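Local coordinates for protein Lic12234 (Leptospira interrogans, PDB 4TZH) that is of unknown function but, as a leucine-rich repeat protein and possible virulence factor of a pathogenic spirochaete, probably binds other molecules through its repeat surface, at residues E58-G61 and I62-N65; N78-K81 and E82-K85; K35-E38 and Q39-N42; L46-D50 and N51-T55. All coordinates share one frame; numbering follows the deposited sequence.

From the N terminus, contact 3 (35-42) comes first, a 3-10 turn on the return from strand 22-24 to strand 45-47. Contact 4 (46-55) follows the end of that second strand round the bend that leaves the parallel sheet, and contact 1 (58-65) is the 3-10 turn that completes the same connection before strand 68-70. Contact 2 (78-85) repeats the turn on the way to strand 91-93. All four are local and in series; none nests or crosses. Turns 35-42, 58-65 and 78-85 pack successively against one another, Leu46 of contact 4 meets Ile37 and Ile60 from the sheet side, and one zinc ion joins contacts 1 and 2.

Contact 1. Residues E58-G61 and I62-N65; sequences EEIG and ILKN. With ZN (zinc ion), chain F.
Ile62 and Leu63 each hand a backbone N-H back to the residue three before it, Glu59 and Ile60, in a short 3-10 turn on the connection from strand 45-47 to strand 68-70 of the leucine-rich repeat solenoid. Ile62 N donates to Glu59 O at 3.1 Å in a nearly straight bond. The winding of the turn also brings Ile62 CB near that oxygen, and CG1, beside its own nitrogen and anti to the carbonyl carbon (chi1 -59°), is set 3.6 Å from Glu59 O; the aliphatic stem leans over the carbonyl that its N-H already uses. Ile62 is otherwise largely exposed, though it also reaches Glu38 in the preceding turn.

Leu63 N continues the pattern to Ile60 O at 3.0 Å, approaching from above the carbonyl plane. The leucine is buried, and its CD1 meets Ile60 CD1 at 3.8 Å, the two chains crossing at about a right angle. In Ile60, CG1 anti to the backbone N (chi1 -160°) and a bend at chi2 (82°) together bring CD1 to this meeting. Leu63 is also the centre of an inverse gamma turn, closed by a weak bond from Lys64 N to Ile62 O, and this ends the 3-10 path.

Lys64 then sends its side chain outward, while its carbonyl oxygen accepts a bond from Asn88 ND2. At the opposite end of the turn the extended chain of Glu58 reaches a zinc ion that Glu82 also binds, with Glu58 OE2 1.9 Å from the metal.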
loop_
_atom_site.group_PDB
_atom_site.type_symbol
_atom_site.label_atom_id
_atom_site.label_comp_id
_atom_site.label_asym_id
_atom_site.label_seq_id
_atom_site.Cartn_x
_atom_site.Cartn_y
_atom_site.Cartn_z
ATOM N N GLU A 58 -2.100 -4.060 -15.281
ATOM C CA GLU A 58 -0.690 -3.754 -15.500
ATOM C C GLU A 58 -0.503 -2.294 -15.908
ATOM O O GLU A 58 0.570 -1.740 -15.719
ATOM C CB GLU A 58 -0.121 -4.663 -16.598
ATOM C CG GLU A 58 -0.003 -6.109 -16.159
ATOM C CD GLU A 58 0.550 -6.996 -17.268
ATOM O OE1 GLU A 58 -0.181 -7.257 -18.250
ATOM O OE2 GLU A 58 1.755 -7.329 -17.212
ATOM N N GLU A 59 -1.550 -1.676 -16.464
ATOM C CA GLU A 59 -1.559 -0.251 -16.855
ATOM C C GLU A 59 -1.338 0.689 -15.685
ATOM O O GLU A 59 -0.987 1.857 -15.912
ATOM C CB GLU A 59 -2.873 0.111 -17.551
ATOM C CG GLU A 59 -2.980 -0.422 -18.970
ATOM C CD GLU A 59 -3.328 -1.891 -19.163
ATOM O OE1 GLU A 59 -3.559 -2.603 -18.160
ATOM O OE2 GLU A 59 -3.351 -2.339 -20.332
ATOM N N ILE A 60 -1.465 0.205 -14.445
ATOM C CA ILE A 60 -1.238 1.079 -13.291
ATOM C C ILE A 60 0.178 1.652 -13.302
ATOM O O ILE A 60 0.386 2.757 -12.805
ATOM C CB ILE A 60 -1.532 0.313 -11.955
ATOM C CG1 ILE A 60 -1.801 1.283 -10.777
ATOM C CG2 ILE A 60 -0.423 -0.676 -11.577
ATOM C CD1 ILE A 60 -3.256 1.796 -10.748
ATOM N N GLY A 61 1.137 0.917 -13.837
ATOM C CA GLY A 61 2.514 1.374 -13.825
ATOM C C GLY A 61 2.785 2.604 -14.670
ATOM O O GLY A 61 3.852 3.201 -14.545
ATOM N N ILE A 62 1.819 3.016 -15.535
ATOM C CA ILE A 62 1.987 4.232 -16.344
ATOM C C ILE A 62 1.779 5.480 -15.477
ATOM O O ILE A 62 2.192 6.587 -15.858
ATOM C CB ILE A 62 1.004 4.184 -17.560
ATOM C CG1 ILE A 62 1.253 2.945 -18.447
ATOM C CG2 ILE A 62 0.989 5.495 -18.411
ATOM C CD1 ILE A 62 2.704 2.809 -19.054
ATOM N N LEU A 63 1.119 5.291 -14.325
ATOM C CA LEU A 63 0.780 6.402 -13.434
ATOM C C LEU A 63 1.988 6.799 -12.576
ATOM O O LEU A 63 1.902 6.814 -11.345
ATOM C CB LEU A 63 -0.431 6.041 -12.576
ATOM C CG LEU A 63 -1.675 5.565 -13.290
ATOM C CD1 LEU A 63 -2.775 5.236 -12.259
ATOM C CD2 LEU A 63 -2.170 6.606 -14.262
ATOM N N LYS A 64 3.085 7.161 -13.234
ATOM C CA LYS A 64 4.340 7.418 -12.519
ATOM C C LYS A 64 4.321 8.627 -11.587
ATOM O O LYS A 64 5.201 8.698 -10.720
ATOM C CB LYS A 64 5.517 7.504 -13.498
ATOM C CG LYS A 64 5.517 8.753 -14.329
ATOM C CD LYS A 64 6.788 8.829 -15.187
ATOM C CE LYS A 64 7.026 10.228 -15.693
ATOM N NZ LYS A 64 8.444 10.425 -16.126
ATOM N N ASN A 65 3.312 9.518 -11.692
ATOM C CA ASN A 65 3.228 10.693 -10.810
ATOM C C ASN A 65 2.342 10.404 -9.586
ATOM O O ASN A 65 2.130 11.280 -8.754
ATOM C CB ASN A 65 2.657 11.893 -11.574
ATOM C CG ASN A 65 3.548 12.234 -12.736
ATOM O OD1 ASN A 65 3.120 12.185 -13.902
ATOM N ND2 ASN A 65 4.803 12.414 -12.467
HETATM ZN ZN ZN F . 3.173 -7.092 -15.926
#

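Contact 2. Residues N78-K81 and E82-K85; sequences NFPK and EIQK. With ZN (zinc ion), chain F.
Pro80 and Lys81 offer their carbonyl oxygens to the first turn of the 3-10 segment, and Ile83 and Gln84 take them up. Ile83 N reaches Pro80 O at 3.2 Å in an almost linear bond (173°), coming from above the carbonyl plane; Gln84 N binds Lys81 O at 3.0 Å. The Glu82 chain bends at chi2 and turns back beside Pro80, with Glu82 OE1 3.6 Å from Pro80 CB. Both carboxylate oxygens grip a zinc ion, Glu82 OE1 at 2.1 Å and Glu82 OE2 at 2.4 Å, an uneven bidentate hold. Packing follows the backbone bonds closely. Ile83 holds CG1 between its backbone N and carbonyl carbon (chi1 63°), which brings that atom to 3.3 Å from Pro80 O and carries CD1 on to Phe79 CB, 3.9 Å away. Its other branch, CG2, lies against the proline ring, 4.1 Å from Pro80 CD. Isoleucine crosses both neighbours at roughly right angles, filling the corner where the chain enters the turn.

Further out, Glu58 of the preceding turn is a second ligand of the zinc. Phe79 reaches Leu94, Leu99 and Pro103 of the following connection and so fastens this corner to the next coil. Lys81 stretches the same way to a salt bridge with Glu105. Between the acidic groups of Glu58 and Glu82, brought close together, the metal probably offsets the repulsion, and it bridges the two turns in this crystal.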
loop_
_atom_site.group_PDB
_atom_site.type_symbol
_atom_site.label_atom_id
_atom_site.label_comp_id
_atom_site.label_asym_id
_atom_site.label_seq_id
_atom_site.Cartn_x
_atom_site.Cartn_y
_atom_site.Cartn_z
ATOM N N ASN A 78 -3.434 -9.950 -5.141
ATOM C CA ASN A 78 -2.172 -9.929 -5.886
ATOM C C ASN A 78 -2.041 -8.650 -6.646
ATOM O O ASN A 78 -3.044 -7.948 -6.864
ATOM C CB ASN A 78 -2.119 -11.134 -6.866
ATOM C CG ASN A 78 -3.122 -11.043 -7.995
ATOM O OD1 ASN A 78 -2.772 -10.678 -9.122
ATOM N ND2 ASN A 78 -4.391 -11.380 -7.742
ATOM N N PHE A 79 -0.803 -8.374 -7.113
ATOM C CA PHE A 79 -0.494 -7.184 -7.880
ATOM C C PHE A 79 0.299 -7.516 -9.099
ATOM O O PHE A 79 1.114 -8.438 -9.060
ATOM C CB PHE A 79 0.380 -6.229 -7.056
ATOM C CG PHE A 79 -0.272 -5.743 -5.802
ATOM C CD1 PHE A 79 -1.193 -4.710 -5.843
ATOM C CD2 PHE A 79 -0.005 -6.358 -4.581
ATOM C CE1 PHE A 79 -1.798 -4.249 -4.663
ATOM C CE2 PHE A 79 -0.601 -5.900 -3.410
ATOM C CZ PHE A 79 -1.500 -4.862 -3.467
ATOM N N PRO A 80 0.198 -6.678 -10.142
ATOM C CA PRO A 80 1.083 -6.866 -11.302
ATOM C C PRO A 80 2.484 -6.370 -10.931
ATOM O O PRO A 80 2.622 -5.484 -10.069
ATOM C CB PRO A 80 0.465 -5.921 -12.342
ATOM C CG PRO A 80 -0.192 -4.815 -11.537
ATOM C CD PRO A 80 -0.730 -5.543 -10.328
ATOM N N LYS A 81 3.513 -6.855 -11.611
ATOM C CA LYS A 81 4.865 -6.376 -11.327
ATOM C C LYS A 81 5.003 -4.869 -11.588
ATOM O O LYS A 81 5.863 -4.221 -10.995
ATOM C CB LYS A 81 5.887 -7.131 -12.191
ATOM C CG LYS A 81 6.118 -8.541 -11.685
ATOM C CD LYS A 81 7.349 -9.143 -12.336
ATOM C CE LYS A 81 7.574 -10.532 -11.839
ATOM N NZ LYS A 81 8.107 -10.585 -10.446
ATOM N N GLU A 82 4.149 -4.308 -12.487
ATOM C CA GLU A 82 4.215 -2.898 -12.852
ATOM C C GLU A 82 3.995 -1.942 -11.671
ATOM O O GLU A 82 4.291 -0.752 -11.808
ATOM C CB GLU A 82 3.255 -2.578 -14.007
ATOM C CG GLU A 82 3.723 -3.128 -15.358
ATOM C CD GLU A 82 3.462 -4.595 -15.690
ATOM O OE1 GLU A 82 2.968 -5.355 -14.824
ATOM O OE2 GLU A 82 3.704 -4.952 -16.866
ATOM N N ILE A 83 3.536 -2.449 -10.514
ATOM C CA ILE A 83 3.444 -1.574 -9.338
ATOM C C ILE A 83 4.817 -1.005 -8.982
ATOM O O ILE A 83 4.898 0.065 -8.380
ATOM C CB ILE A 83 2.797 -2.272 -8.114
ATOM C CG1 ILE A 83 3.605 -3.490 -7.586
ATOM C CG2 ILE A 83 1.372 -2.651 -8.418
ATOM C CD1 ILE A 83 3.298 -3.885 -6.078
ATOM N N GLN A 84 5.900 -1.685 -9.366
ATOM C CA GLN A 84 7.234 -1.192 -9.054
ATOM C C GLN A 84 7.546 0.156 -9.692
ATOM O O GLN A 84 8.502 0.803 -9.269
ATOM C CB GLN A 84 8.300 -2.227 -9.417
ATOM C CG GLN A 84 8.533 -2.335 -10.898
ATOM C CD GLN A 84 9.418 -3.509 -11.206
ATOM O OE1 GLN A 84 10.439 -3.742 -10.557
ATOM N NE2 GLN A 84 8.984 -4.291 -12.151
ATOM N N LYS A 85 6.775 0.566 -10.744
ATOM C CA LYS A 85 7.017 1.832 -11.408
ATOM C C LYS A 85 6.435 3.011 -10.636
ATOM O O LYS A 85 6.675 4.156 -11.026
ATOM C CB LYS A 85 6.457 1.800 -12.838
ATOM C CG LYS A 85 7.148 0.734 -13.692
ATOM C CD LYS A 85 6.815 0.877 -15.174
ATOM C CE LYS A 85 5.458 0.304 -15.522
ATOM N NZ LYS A 85 5.214 0.247 -16.994
HETATM ZN ZN ZN F . 3.173 -7.092 -15.926
#

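Contact 3. Residues K35-E38 and Q39-N42; sequences KEIE and QLVN
Gln39 N donates to Glu36 O at 2.9 Å and Leu40 N to Ile37 O at 3.0 Å, two consecutive 3-10 bonds, both nearly straight. Each N-H arrives from above its carbonyl plane, as the tight winding of the turn dictates. Before them Glu38 N is bonded to Lys35 O; after them a weak bond from Val41 N to Gln39 O closes an inverse gamma turn centred on Leu40, and the winding stops.

On the outer surface Glu36 and Gln39 run alongside each other, pointing the same way. The amide nitrogen of Gln39 meets the aliphatic part of its neighbour, Gln39 NE2 lying 3.8 Å from Glu36 CG, while the carboxylate and amide planes stand 79° apart. The side turned to the sheet is apolar. There Ile37, with CG1 anti to the backbone nitrogen (chi1 -169°) and then bent at chi2 (77°), presents CD1 to Leu40 CD1 at 4.0 Å, and both side chains bear on Leu23 of strand 22-24. Leu40 also touches Leu10 and Ala13 of helix 10-13, which ties the turn to the N-terminal end of the solenoid. At the exit, Val41 CG1 packs 3.6 Å from Glu38 O.

The turn is therefore amphipathic: the 3-10 bonds pair the N-H groups of Glu38, Gln39 and Leu40 within it, which probably eases the burial of Ile37 and Leu40, while the carboxylates and the amide remain on the outside.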
loop_
_atom_site.group_PDB
_atom_site.type_symbol
_atom_site.label_atom_id
_atom_site.label_comp_id
_atom_site.label_asym_id
_atom_site.label_seq_id
_atom_site.Cartn_x
_atom_site.Cartn_y
_atom_site.Cartn_z
ATOM N N LYS A 35 -8.531 -0.428 -18.122
ATOM C CA LYS A 35 -7.184 -0.162 -18.627
ATOM C C LYS A 35 -6.991 1.284 -19.028
ATOM O O LYS A 35 -5.861 1.764 -18.996
ATOM C CB LYS A 35 -6.861 -1.101 -19.830
ATOM C CG LYS A 35 -6.839 -2.585 -19.441
ATOM C CD LYS A 35 -6.534 -3.484 -20.633
ATOM C CE LYS A 35 -6.448 -4.945 -20.257
ATOM N NZ LYS A 35 -6.195 -5.795 -21.454
ATOM N N GLU A 36 -8.085 1.987 -19.361
ATOM C CA GLU A 36 -8.054 3.373 -19.819
ATOM C C GLU A 36 -7.541 4.309 -18.727
ATOM O O GLU A 36 -7.196 5.446 -19.049
ATOM C CB GLU A 36 -9.422 3.822 -20.355
ATOM C CG GLU A 36 -9.803 3.163 -21.673
ATOM C CD GLU A 36 -10.240 1.710 -21.600
ATOM O OE1 GLU A 36 -10.688 1.266 -20.515
ATOM O OE2 GLU A 36 -10.128 1.012 -22.633
ATOM N N ILE A 37 -7.414 3.820 -17.458
ATOM C CA ILE A 37 -6.800 4.615 -16.394
ATOM C C ILE A 37 -5.402 5.096 -16.851
ATOM O O ILE A 37 -4.974 6.170 -16.428
ATOM C CB ILE A 37 -6.691 3.752 -15.084
ATOM C CG1 ILE A 37 -6.300 4.608 -13.856
ATOM C CG2 ILE A 37 -5.687 2.557 -15.218
ATOM C CD1 ILE A 37 -7.457 5.420 -13.321
ATOM N N GLU A 38 -4.693 4.328 -17.725
ATOM C CA GLU A 38 -3.359 4.769 -18.150
ATOM C C GLU A 38 -3.356 6.121 -18.864
ATOM O O GLU A 38 -2.284 6.717 -19.001
ATOM C CB GLU A 38 -2.697 3.723 -19.045
ATOM C CG GLU A 38 -3.408 3.523 -20.358
ATOM C CD GLU A 38 -2.712 2.520 -21.256
ATOM O OE1 GLU A 38 -1.484 2.328 -21.106
ATOM O OE2 GLU A 38 -3.406 1.905 -22.093
ATOM N N GLN A 39 -4.525 6.580 -19.345
ATOM C CA GLN A 39 -4.559 7.884 -20.020
ATOM C C GLN A 39 -4.383 9.072 -19.052
ATOM O O GLN A 39 -4.067 10.182 -19.501
ATOM C CB GLN A 39 -5.861 8.058 -20.793
ATOM C CG GLN A 39 -5.961 7.121 -21.987
ATOM C CD GLN A 39 -7.281 7.314 -22.690
ATOM O OE1 GLN A 39 -7.704 8.433 -22.977
ATOM N NE2 GLN A 39 -7.952 6.228 -22.985
ATOM N N LEU A 40 -4.588 8.846 -17.741
ATOM C CA LEU A 40 -4.542 9.923 -16.750
ATOM C C LEU A 40 -3.123 10.098 -16.284
ATOM O O LEU A 40 -2.788 9.843 -15.131
ATOM C CB LEU A 40 -5.514 9.621 -15.599
ATOM C CG LEU A 40 -6.959 9.315 -16.037
ATOM C CD1 LEU A 40 -7.864 9.136 -14.805
ATOM C CD2 LEU A 40 -7.543 10.471 -16.869
ATOM N N VAL A 41 -2.263 10.516 -17.222
ATOM C CA VAL A 41 -0.817 10.517 -16.981
ATOM C C VAL A 41 -0.357 11.398 -15.825
ATOM O O VAL A 41 0.696 11.114 -15.243
ATOM C CB VAL A 41 -0.057 10.840 -18.267
ATOM C CG1 VAL A 41 -0.307 9.758 -19.316
ATOM C CG2 VAL A 41 -0.444 12.219 -18.805
ATOM N N ASN A 42 -1.145 12.446 -15.468
ATOM C CA ASN A 42 -0.768 13.366 -14.395
ATOM C C ASN A 42 -1.429 13.048 -13.082
ATOM O O ASN A 42 -1.345 13.837 -12.144
ATOM C CB ASN A 42 -1.060 14.792 -14.811
ATOM C CG ASN A 42 -0.137 15.210 -15.924
ATOM O OD1 ASN A 42 1.040 14.846 -15.934
ATOM N ND2 ASN A 42 -0.676 15.900 -16.934
#

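Contact 4. Residues L46-D50 and N51-T55; sequences LHLRD and NELTT. With ZN (zinc ion), chain C.
The Asn51 amide meets the Leu48 carbonyl at its edge: Asn51 ND2 donates to Leu48 O at 2.9 Å, and that oxygen lies close to the amide plane. Relative to the carbonyl plane, however, the donor stands well above, with a C=O...N angle of only 99°. CG beside the backbone nitrogen (chi1 -75°) brings the amide back toward Leu48 O. The group is buried and gripped at both ends, for ND2 also reaches Leu25 O, while OD1 accepts from the N-H groups of Asn28 and Leu30. Leu48 O in turn receives Asn74 ND2 from the next coil.

The other flat group is the ring of His47, whose CB points away from 51-55; it binds a zinc ion through ND1 at 2.0 Å, with Asp70 as a second ligand. Deeper in the coil, Leu48 CD1 meets Leu53 CD1 at 4.0 Å, the two leucines crossing almost perpendicularly. Outside, a water lies 2.7 Å from both Asp50 OD1 and Asn51 O. Leu46, Leu48 and Leu53 with Asn51 form the LxLxxNxL core of the leucine-rich repeat, whose buried asparagines bond from one coil to the next.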
loop_
_atom_site.group_PDB
_atom_site.type_symbol
_atom_site.label_atom_id
_atom_site.label_comp_id
_atom_site.label_asym_id
_atom_site.label_seq_id
_atom_site.Cartn_x
_atom_site.Cartn_y
_atom_site.Cartn_z
ATOM N N LEU A 46 -5.386 8.324 -6.401
ATOM C CA LEU A 46 -6.401 7.430 -6.919
ATOM C C LEU A 46 -7.063 6.758 -5.727
ATOM O O LEU A 46 -6.367 6.128 -4.908
ATOM C CB LEU A 46 -5.723 6.400 -7.835
ATOM C CG LEU A 46 -6.615 5.325 -8.436
ATOM C CD1 LEU A 46 -7.816 5.924 -9.201
ATOM C CD2 LEU A 46 -5.798 4.384 -9.365
ATOM N N HIS A 47 -8.383 6.913 -5.612
ATOM C CA HIS A 47 -9.130 6.281 -4.522
ATOM C C HIS A 47 -10.058 5.236 -5.129
ATOM O O HIS A 47 -10.796 5.534 -6.076
ATOM C CB HIS A 47 -10.005 7.319 -3.821
ATOM C CG HIS A 47 -9.239 8.376 -3.099
ATOM N ND1 HIS A 47 -8.975 8.272 -1.763
ATOM C CD2 HIS A 47 -8.706 9.538 -3.558
ATOM C CE1 HIS A 47 -8.328 9.357 -1.421
ATOM N NE2 HIS A 47 -8.135 10.162 -2.469
ATOM N N LEU A 48 -9.954 4.028 -4.629
ATOM C CA LEU A 48 -10.730 2.864 -5.107
ATOM C C LEU A 48 -11.299 2.087 -3.948
ATOM O O LEU A 48 -11.565 0.896 -4.057
ATOM C CB LEU A 48 -9.806 1.917 -5.890
ATOM C CG LEU A 48 -9.164 2.540 -7.127
ATOM C CD1 LEU A 48 -8.021 1.690 -7.629
ATOM C CD2 LEU A 48 -10.197 2.788 -8.225
ATOM N N ARG A 49 -11.544 2.787 -2.840
ATOM C CA ARG A 49 -12.006 2.167 -1.610
ATOM C C ARG A 49 -13.368 1.496 -1.791
ATOM O O ARG A 49 -14.236 2.071 -2.485
ATOM C CB ARG A 49 -12.146 3.251 -0.538
ATOM C CG ARG A 49 -12.755 2.739 0.795
ATOM C CD ARG A 49 -12.495 3.808 1.835
ATOM N NE ARG A 49 -13.219 3.574 3.098
ATOM C CZ ARG A 49 -12.794 2.797 4.091
ATOM N NH1 ARG A 49 -11.647 2.135 3.991
ATOM N NH2 ARG A 49 -13.505 2.699 5.221
ATOM N N ASP A 50 -13.597 0.329 -1.173
ATOM C CA ASP A 50 -14.926 -0.269 -1.123
ATOM C C ASP A 50 -15.482 -0.597 -2.479
ATOM O O ASP A 50 -16.631 -0.267 -2.809
ATOM C CB ASP A 50 -15.868 0.611 -0.318
ATOM C CG ASP A 50 -16.962 -0.160 0.402
ATOM O OD1 ASP A 50 -16.973 -1.411 0.328
ATOM O OD2 ASP A 50 -17.841 0.485 0.995
ATOM N N ASN A 51 -14.675 -1.312 -3.263
ATOM C CA ASN A 51 -15.071 -1.882 -4.528
ATOM C C ASN A 51 -14.934 -3.411 -4.405
ATOM O O ASN A 51 -14.868 -3.941 -3.278
ATOM C CB ASN A 51 -14.276 -1.310 -5.705
ATOM C CG ASN A 51 -14.725 0.069 -6.054
ATOM O OD1 ASN A 51 -15.822 0.266 -6.593
ATOM N ND2 ASN A 51 -13.878 1.086 -5.837
ATOM N N GLU A 52 -14.944 -4.115 -5.535
ATOM C CA GLU A 52 -14.827 -5.569 -5.548
ATOM C C GLU A 52 -13.551 -5.984 -6.315
ATOM O O GLU A 52 -13.546 -6.977 -7.036
ATOM C CB GLU A 52 -16.091 -6.192 -6.186
ATOM C CG GLU A 52 -17.382 -5.788 -5.484
ATOM C CD GLU A 52 -18.654 -6.271 -6.156
ATOM O OE1 GLU A 52 -18.663 -6.346 -7.407
ATOM O OE2 GLU A 52 -19.668 -6.484 -5.454
ATOM N N LEU A 53 -12.474 -5.176 -6.217
ATOM C CA LEU A 53 -11.273 -5.463 -6.999
ATOM C C LEU A 53 -10.503 -6.641 -6.431
ATOM O O LEU A 53 -10.422 -6.803 -5.219
ATOM C CB LEU A 53 -10.351 -4.236 -7.024
ATOM C CG LEU A 53 -10.928 -2.956 -7.609
ATOM C CD1 LEU A 53 -9.959 -1.778 -7.392
ATOM C CD2 LEU A 53 -11.143 -3.086 -9.092
ATOM N N THR A 54 -9.895 -7.447 -7.302
ATOM C CA THR A 54 -9.031 -8.535 -6.857
ATOM C C THR A 54 -7.557 -8.265 -7.175
ATOM O O THR A 54 -6.664 -8.890 -6.587
ATOM C CB THR A 54 -9.494 -9.872 -7.418
ATOM O OG1 THR A 54 -9.397 -9.834 -8.834
ATOM C CG2 THR A 54 -10.922 -10.219 -7.006
ATOM N N THR A 55 -7.306 -7.313 -8.070
ATOM C CA THR A 55 -5.955 -6.913 -8.477
ATOM C C THR A 55 -6.048 -5.579 -9.146
ATOM O O THR A 55 -7.121 -4.946 -9.170
ATOM C CB THR A 55 -5.302 -7.974 -9.410
ATOM O OG1 THR A 55 -3.893 -7.670 -9.554
ATOM C CG2 THR A 55 -5.997 -8.090 -10.792
HETATM ZN ZN ZN C . -9.724 7.063 -0.348
HETATM O O HOH W 1 -16.165 -3.683 -0.903
#